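Alpha-fucosidase (PDB 2EAD) hydrolyses alpha-1,2-linked L-fucose, this chain being the catalytic-domain fragment of a longer Bifidobacterium bifidum protein that also carries calcium sites. Local coordinates at residues A[844-849]-A[881-886]; A[799-804]-A[825-830]. The protein carries 1 engineered substitution. All blocks are in the same frame, centred on the assembly; numbering follows the deposited sequence.

Both interactions lie in the glycoside hydrolase family 95 C-terminal region, their centres about 15 Å apart. Along the chain they come in series: 799-804 with 825-830 closes before 844-849 with 881-886 opens. Interaction 1 pairs strands 847-851 and 880-884 within one mixed sheet, whereas interaction 2 joins that sheet, through strand 794-801, to strand 823-830 of the antiparallel sheet facing it. The two meet where strands 847-851 and 794-801 run side by side in parallel: Ala848 O lies 2.9 Å from Thr799 N, a probable hydrogen bond, and Val849 packs on Ile801. One contact thus builds a sheet and the other lays it on its partner.

Interaction 1: A[844-849]-A[881-886]; sequences GKQAAV and LLVFDT
The Phe884 ring receives the methyl of Ala847 on one face, with Ala847 CB 3.7 Å from the ring centroid and 18° off its normal, a CH-pi contact displaced toward the rim. Val849 adds an oblique touch, its CG2 4.2 Å from Phe884 CE2. This placement follows from the first torsion of Phe884: CG sits between the backbone N and the carbonyl carbon (chi1 52°), which folds the ring back over the neighbouring strand. Leu839 and the ring of Tyr892, both in the facing sheet, pack against Phe884 too. Two further flat groups, the Gln846 amide and the Asp885 carboxylate, are bridged by a water that accepts from Gln846 NE2 at 2.8 Å. The same water donates to Asp885 OD1 at 2.7 Å.

The strands are antiparallel, with Ala847-Phe884 and Val849-Leu882 as hydrogen-bonded pairs around the non-hydrogen-bonded pair Ala848-Val883. Ala847 N gives its hydrogen to Phe884 O at 2.9 Å. On the sheet face opposite the Phe884 ring, Ala848 CB meets Leu881 CD1 at 3.8 Å.

Beyond the strand end, Thr886 OG1 donates to Lys845 O at 2.6 Å, standing 44° out of the carbonyl plane, and is also hydrogen-bonded to Ser841 OG. Its methyl CG2 rests 3.7 Å from Ala847 CB. With a valine in its place, the hydroxyl would be gone and Lys845 O and Ser841 OG would probably lose this mate, leaving the 844-846 loop less firmly held. A second water donates to Gly844 O and accepts from Thr886 N. This antiparallel ladder of the mixed sheet in the family 95 C-terminal region, its Ala847, Val849 and Phe884 side chains turned to Leu839 of the facing sheet, is therefore fixed by apolar packing and backbone bonds along its length, and by a hydroxyl and bridging waters where the strands end.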
loop_
_atom_site.group_PDB
_atom_site.type_symbol
_atom_site.label_atom_id
_atom_site.label_comp_id
_atom_site.label_asym_id
_atom_site.label_seq_id
_atom_site.Cartn_x
_atom_site.Cartn_y
_atom_site.Cartn_z
ATOM N N GLY A 844 -16.002 -12.477 -19.482
ATOM C CA GLY A 844 -16.873 -13.627 -19.740
ATOM C C GLY A 844 -16.737 -14.837 -18.819
ATOM O O GLY A 844 -17.150 -15.958 -19.174
ATOM N N LYS A 845 -16.191 -14.647 -17.615
ATOM C CA LYS A 845 -16.105 -15.772 -16.678
ATOM C C LYS A 845 -17.470 -16.111 -16.100
ATOM O O LYS A 845 -18.326 -15.240 -15.972
ATOM C CB LYS A 845 -15.089 -15.520 -15.550
ATOM C CG LYS A 845 -13.721 -15.105 -16.035
ATOM C CD LYS A 845 -12.999 -16.249 -16.748
ATOM C CE LYS A 845 -12.094 -15.745 -17.900
ATOM N NZ LYS A 845 -10.810 -15.047 -17.466
ATOM N N GLN A 846 -17.690 -17.372 -15.768
ATOM C CA GLN A 846 -18.968 -17.747 -15.178
ATOM C C GLN A 846 -19.228 -16.956 -13.898
ATOM O O GLN A 846 -18.374 -16.959 -13.013
ATOM C CB GLN A 846 -18.960 -19.220 -14.834
ATOM C CG GLN A 846 -20.308 -19.709 -14.358
ATOM C CD GLN A 846 -20.177 -20.875 -13.436
ATOM O OE1 GLN A 846 -19.329 -20.878 -12.522
ATOM N NE2 GLN A 846 -21.006 -21.889 -13.653
ATOM N N ALA A 847 -20.400 -16.304 -13.793
ATOM C CA ALA A 847 -20.818 -15.638 -12.559
ATOM C C ALA A 847 -21.360 -16.551 -11.455
ATOM O O ALA A 847 -22.099 -17.539 -11.689
ATOM C CB ALA A 847 -21.814 -14.510 -12.862
ATOM N N ALA A 848 -20.996 -16.220 -10.218
ATOM C CA ALA A 848 -21.529 -16.927 -9.060
ATOM C C ALA A 848 -21.693 -15.871 -7.975
ATOM O O ALA A 848 -20.690 -15.281 -7.545
ATOM C CB ALA A 848 -20.585 -18.022 -8.629
ATOM N N VAL A 849 -22.945 -15.569 -7.599
ATOM C CA VAL A 849 -23.209 -14.369 -6.815
ATOM C C VAL A 849 -23.919 -14.706 -5.521
ATOM O O VAL A 849 -24.992 -15.316 -5.535
ATOM C CB VAL A 849 -24.021 -13.284 -7.593
ATOM C CG1 VAL A 849 -24.138 -11.965 -6.759
ATOM C CG2 VAL A 849 -23.395 -12.971 -8.939
ATOM N N LEU A 881 -26.133 -19.156 -3.828
ATOM C CA LEU A 881 -25.551 -18.424 -4.943
ATOM C C LEU A 881 -26.459 -18.509 -6.147
ATOM O O LEU A 881 -27.094 -19.542 -6.387
ATOM C CB LEU A 881 -24.202 -19.041 -5.389
ATOM C CG LEU A 881 -23.004 -19.252 -4.462
ATOM C CD1 LEU A 881 -21.714 -19.502 -5.285
ATOM C CD2 LEU A 881 -22.817 -18.076 -3.532
ATOM N N LEU A 882 -26.479 -17.425 -6.909
ATOM C CA LEU A 882 -27.019 -17.398 -8.249
ATOM C C LEU A 882 -25.847 -17.618 -9.187
ATOM O O LEU A 882 -24.871 -16.871 -9.152
ATOM C CB LEU A 882 -27.667 -16.050 -8.533
ATOM C CG LEU A 882 -29.072 -15.860 -7.977
ATOM C CD1 LEU A 882 -29.427 -14.370 -8.109
ATOM C CD2 LEU A 882 -30.088 -16.775 -8.705
ATOM N N VAL A 883 -25.910 -18.685 -9.979
ATOM C CA VAL A 883 -24.859 -18.932 -10.950
ATOM C C VAL A 883 -25.375 -18.892 -12.406
ATOM O O VAL A 883 -26.501 -19.350 -12.718
ATOM C CB VAL A 883 -23.928 -20.169 -10.567
ATOM C CG1 VAL A 883 -24.213 -20.684 -9.133
ATOM C CG2 VAL A 883 -23.982 -21.291 -11.564
ATOM N N PHE A 884 -24.575 -18.306 -13.277
ATOM C CA PHE A 884 -24.975 -18.136 -14.656
ATOM C C PHE A 884 -23.765 -17.835 -15.517
ATOM O O PHE A 884 -22.794 -17.252 -15.042
ATOM C CB PHE A 884 -26.074 -17.060 -14.807
ATOM C CG PHE A 884 -25.747 -15.742 -14.175
ATOM C CD1 PHE A 884 -25.236 -14.703 -14.946
ATOM C CD2 PHE A 884 -25.960 -15.529 -12.807
ATOM C CE1 PHE A 884 -24.946 -13.461 -14.370
ATOM C CE2 PHE A 884 -25.659 -14.303 -12.221
ATOM C CZ PHE A 884 -25.157 -13.266 -13.008
ATOM N N ASP A 885 -23.811 -18.288 -16.770
ATOM C CA ASP A 885 -22.758 -17.986 -17.735
ATOM C C ASP A 885 -22.805 -16.512 -18.102
ATOM O O ASP A 885 -23.852 -15.865 -17.986
ATOM C CB ASP A 885 -22.888 -18.863 -18.987
ATOM C CG ASP A 885 -22.725 -20.340 -18.689
ATOM O OD1 ASP A 885 -21.984 -20.699 -17.742
ATOM O OD2 ASP A 885 -23.336 -21.161 -19.421
ATOM N N THR A 886 -21.666 -15.958 -18.503
ATOM C CA THR A 886 -21.637 -14.565 -18.917
ATOM C C THR A 886 -20.896 -14.399 -20.221
ATOM O O THR A 886 -20.170 -15.292 -20.645
ATOM C CB THR A 886 -20.985 -13.585 -17.867
ATOM O OG1 THR A 886 -19.570 -13.813 -17.810
ATOM C CG2 THR A 886 -21.624 -13.715 -16.470
HETATM O O HOH W 1 -19.349 -17.514 -18.779
HETATM O O HOH W 2 -23.126 -21.472 -15.449
#

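Interaction 2: A[799-804]-A[825-830]; sequences TNILPA and VGTTWK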
loop_
_atom_site.group_PDB
_atom_site.type_symbol
_atom_site.label_atom_id
_atom_site.label_comp_id
_atom_site.label_asym_id
_atom_site.label_seq_id
_atom_site.Cartn_x
_atom_site.Cartn_y
_atom_site.Cartn_z
ATOM N N THR A 799 -18.615 -13.830 -6.225
ATOM C CA THR A 799 -18.921 -12.419 -5.976
ATOM C C THR A 799 -19.878 -12.350 -4.783
ATOM O O THR A 799 -20.984 -12.882 -4.816
ATOM C CB THR A 799 -19.546 -11.790 -7.241
ATOM O OG1 THR A 799 -18.683 -12.033 -8.357
ATOM C CG2 THR A 799 -19.799 -10.263 -7.087
ATOM N N ASN A 800 -19.436 -11.695 -3.723
ATOM C CA ASN A 800 -20.231 -11.600 -2.509
ATOM C C ASN A 800 -20.679 -10.136 -2.300
ATOM O O ASN A 800 -19.877 -9.257 -1.937
ATOM C CB ASN A 800 -19.429 -12.154 -1.323
ATOM C CG ASN A 800 -20.264 -12.307 -0.062
ATOM O OD1 ASN A 800 -21.407 -11.837 0.024
ATOM N ND2 ASN A 800 -19.683 -12.956 0.929
ATOM N N ILE A 801 -21.970 -9.903 -2.527
ATOM C CA ILE A 801 -22.541 -8.573 -2.478
ATOM C C ILE A 801 -22.940 -8.226 -1.037
ATOM O O ILE A 801 -23.631 -8.987 -0.390
ATOM C CB ILE A 801 -23.808 -8.475 -3.400
ATOM C CG1 ILE A 801 -23.485 -8.768 -4.879
ATOM C CG2 ILE A 801 -24.526 -7.145 -3.212
ATOM C CD1 ILE A 801 -22.448 -7.855 -5.549
ATOM N N LEU A 802 -22.492 -7.072 -0.558
ATOM C CA LEU A 802 -22.791 -6.585 0.796
ATOM C C LEU A 802 -22.550 -7.627 1.885
ATOM O O LEU A 802 -23.468 -7.930 2.687
ATOM C CB LEU A 802 -24.225 -6.009 0.871
ATOM C CG LEU A 802 -24.530 -4.902 -0.145
ATOM C CD1 LEU A 802 -26.024 -4.586 -0.174
ATOM C CD2 LEU A 802 -23.688 -3.593 0.116
ATOM N N PRO A 803 -21.301 -8.161 1.946
ATOM C CA PRO A 803 -20.971 -9.152 2.961
ATOM C C PRO A 803 -20.902 -8.653 4.409
ATOM O O PRO A 803 -20.994 -9.467 5.335
ATOM C CB PRO A 803 -19.580 -9.623 2.545
ATOM C CG PRO A 803 -18.974 -8.451 1.827
ATOM C CD PRO A 803 -20.143 -7.873 1.069
ATOM N N ALA A 804 -20.662 -7.360 4.606
ATOM C CA ALA A 804 -20.570 -6.814 5.959
ATOM C C ALA A 804 -21.054 -5.385 5.984
ATOM O O ALA A 804 -20.300 -4.452 6.316
ATOM C CB ALA A 804 -19.120 -6.927 6.526
ATOM N N VAL A 825 -18.593 -4.129 -10.407
ATOM C CA VAL A 825 -19.769 -4.315 -9.567
ATOM C C VAL A 825 -20.341 -2.998 -9.102
ATOM O O VAL A 825 -19.615 -2.151 -8.583
ATOM C CB VAL A 825 -19.449 -5.161 -8.319
ATOM C CG1 VAL A 825 -20.666 -5.270 -7.399
ATOM C CG2 VAL A 825 -18.911 -6.531 -8.702
ATOM N N GLY A 826 -21.661 -2.854 -9.271
ATOM C CA GLY A 826 -22.407 -1.770 -8.638
ATOM C C GLY A 826 -23.555 -2.338 -7.829
ATOM O O GLY A 826 -24.131 -3.373 -8.187
ATOM N N THR A 827 -23.868 -1.693 -6.712
ATOM C CA THR A 827 -24.920 -2.185 -5.810
ATOM C C THR A 827 -25.658 -1.008 -5.205
ATOM O O THR A 827 -25.040 0.005 -4.816
ATOM C CB THR A 827 -24.356 -3.039 -4.646
ATOM O OG1 THR A 827 -23.474 -4.039 -5.171
ATOM C CG2 THR A 827 -25.506 -3.736 -3.876
ATOM N N THR A 828 -26.979 -1.148 -5.168
ATOM C CA THR A 828 -27.858 -0.195 -4.502
ATOM C C THR A 828 -28.613 -0.926 -3.416
ATOM O O THR A 828 -29.081 -2.051 -3.627
ATOM C CB THR A 828 -28.833 0.456 -5.503
ATOM O OG1 THR A 828 -28.058 1.073 -6.526
ATOM C CG2 THR A 828 -29.683 1.567 -4.812
ATOM N N TRP A 829 -28.706 -0.314 -2.240
ATOM C CA TRP A 829 -29.422 -0.946 -1.171
ATOM C C TRP A 829 -30.351 0.023 -0.438
ATOM O O TRP A 829 -30.172 1.229 -0.491
ATOM C CB TRP A 829 -28.478 -1.692 -0.217
ATOM C CG TRP A 829 -27.590 -0.799 0.588
ATOM C CD1 TRP A 829 -27.808 -0.342 1.865
ATOM C CD2 TRP A 829 -26.334 -0.263 0.180
ATOM N NE1 TRP A 829 -26.760 0.453 2.269
ATOM C CE2 TRP A 829 -25.842 0.521 1.257
ATOM C CE3 TRP A 829 -25.559 -0.388 -0.977
ATOM C CZ2 TRP A 829 -24.617 1.198 1.191
ATOM C CZ3 TRP A 829 -24.331 0.289 -1.033
ATOM C CH2 TRP A 829 -23.877 1.057 0.045
ATOM N N LYS A 830 -31.349 -0.537 0.223
ATOM C CA LYS A 830 -32.345 0.247 0.949
ATOM C C LYS A 830 -32.818 -0.598 2.101
ATOM O O LYS A 830 -33.006 -1.806 1.945
ATOM C CB LYS A 830 -33.559 0.591 0.064
ATOM C CG LYS A 830 -33.434 1.884 -0.736
ATOM C CD LYS A 830 -32.959 3.080 0.135
ATOM C CE LYS A 830 -32.107 4.103 -0.654
ATOM N NZ LYS A 830 -31.040 3.495 -1.555
#
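Leu802 supplies the aromatic contact, laying its CD2 over one face of the Trp829 indole, 4.2 Å from the centroid of the six-membered ring and 25° off the normal. This CH-pi approach is offset toward the rim, on the side of CE3 and CZ3. Trp829 has CG between its backbone N and carbonyl carbon (chi1 69°), which swings the indole across to present that face to the leucine. The indole NE1 bonds to Trp809 O, which helps fix the rotation of the ring.

Aliphatic packing makes up the rest. The other branch of Leu802 reaches the base of the same tryptophan, CD1 lying 3.8 Å from Trp829 CB, and meets the methyl of Thr827 tip to tip. Ile801 divides its two arms between neighbouring partners: CD1 is 3.6 Å from Val825 CG1, while CG2 is 3.6 Å from Thr827 CG2. At the start of the contact Thr799 CG2 and Val825 CG2 pass at a looser 4.2 Å.

Polar pairing plays no part in holding the two segments together; backbone bonds tie Thr799 and Ile801 instead to strand 847-851, and Asn800 to Gln782 of strand 781-782, in their own sheet. Alternation along strand 825-830 sets which residues take part: Val825, Thr827 and Trp829 point toward 799-802, whereas Thr828 points away.

The axes of segments 799-801 and 825-830 approach to 9.5 Å and cross at -23°, too far for backbone pairing but right for interleaved side chains. Such a spacing and small negative angle characterise the face-to-face packing of an aligned beta-sandwich, here consistent with part of the buried interior between the two sheets of the family 95 C-terminal region.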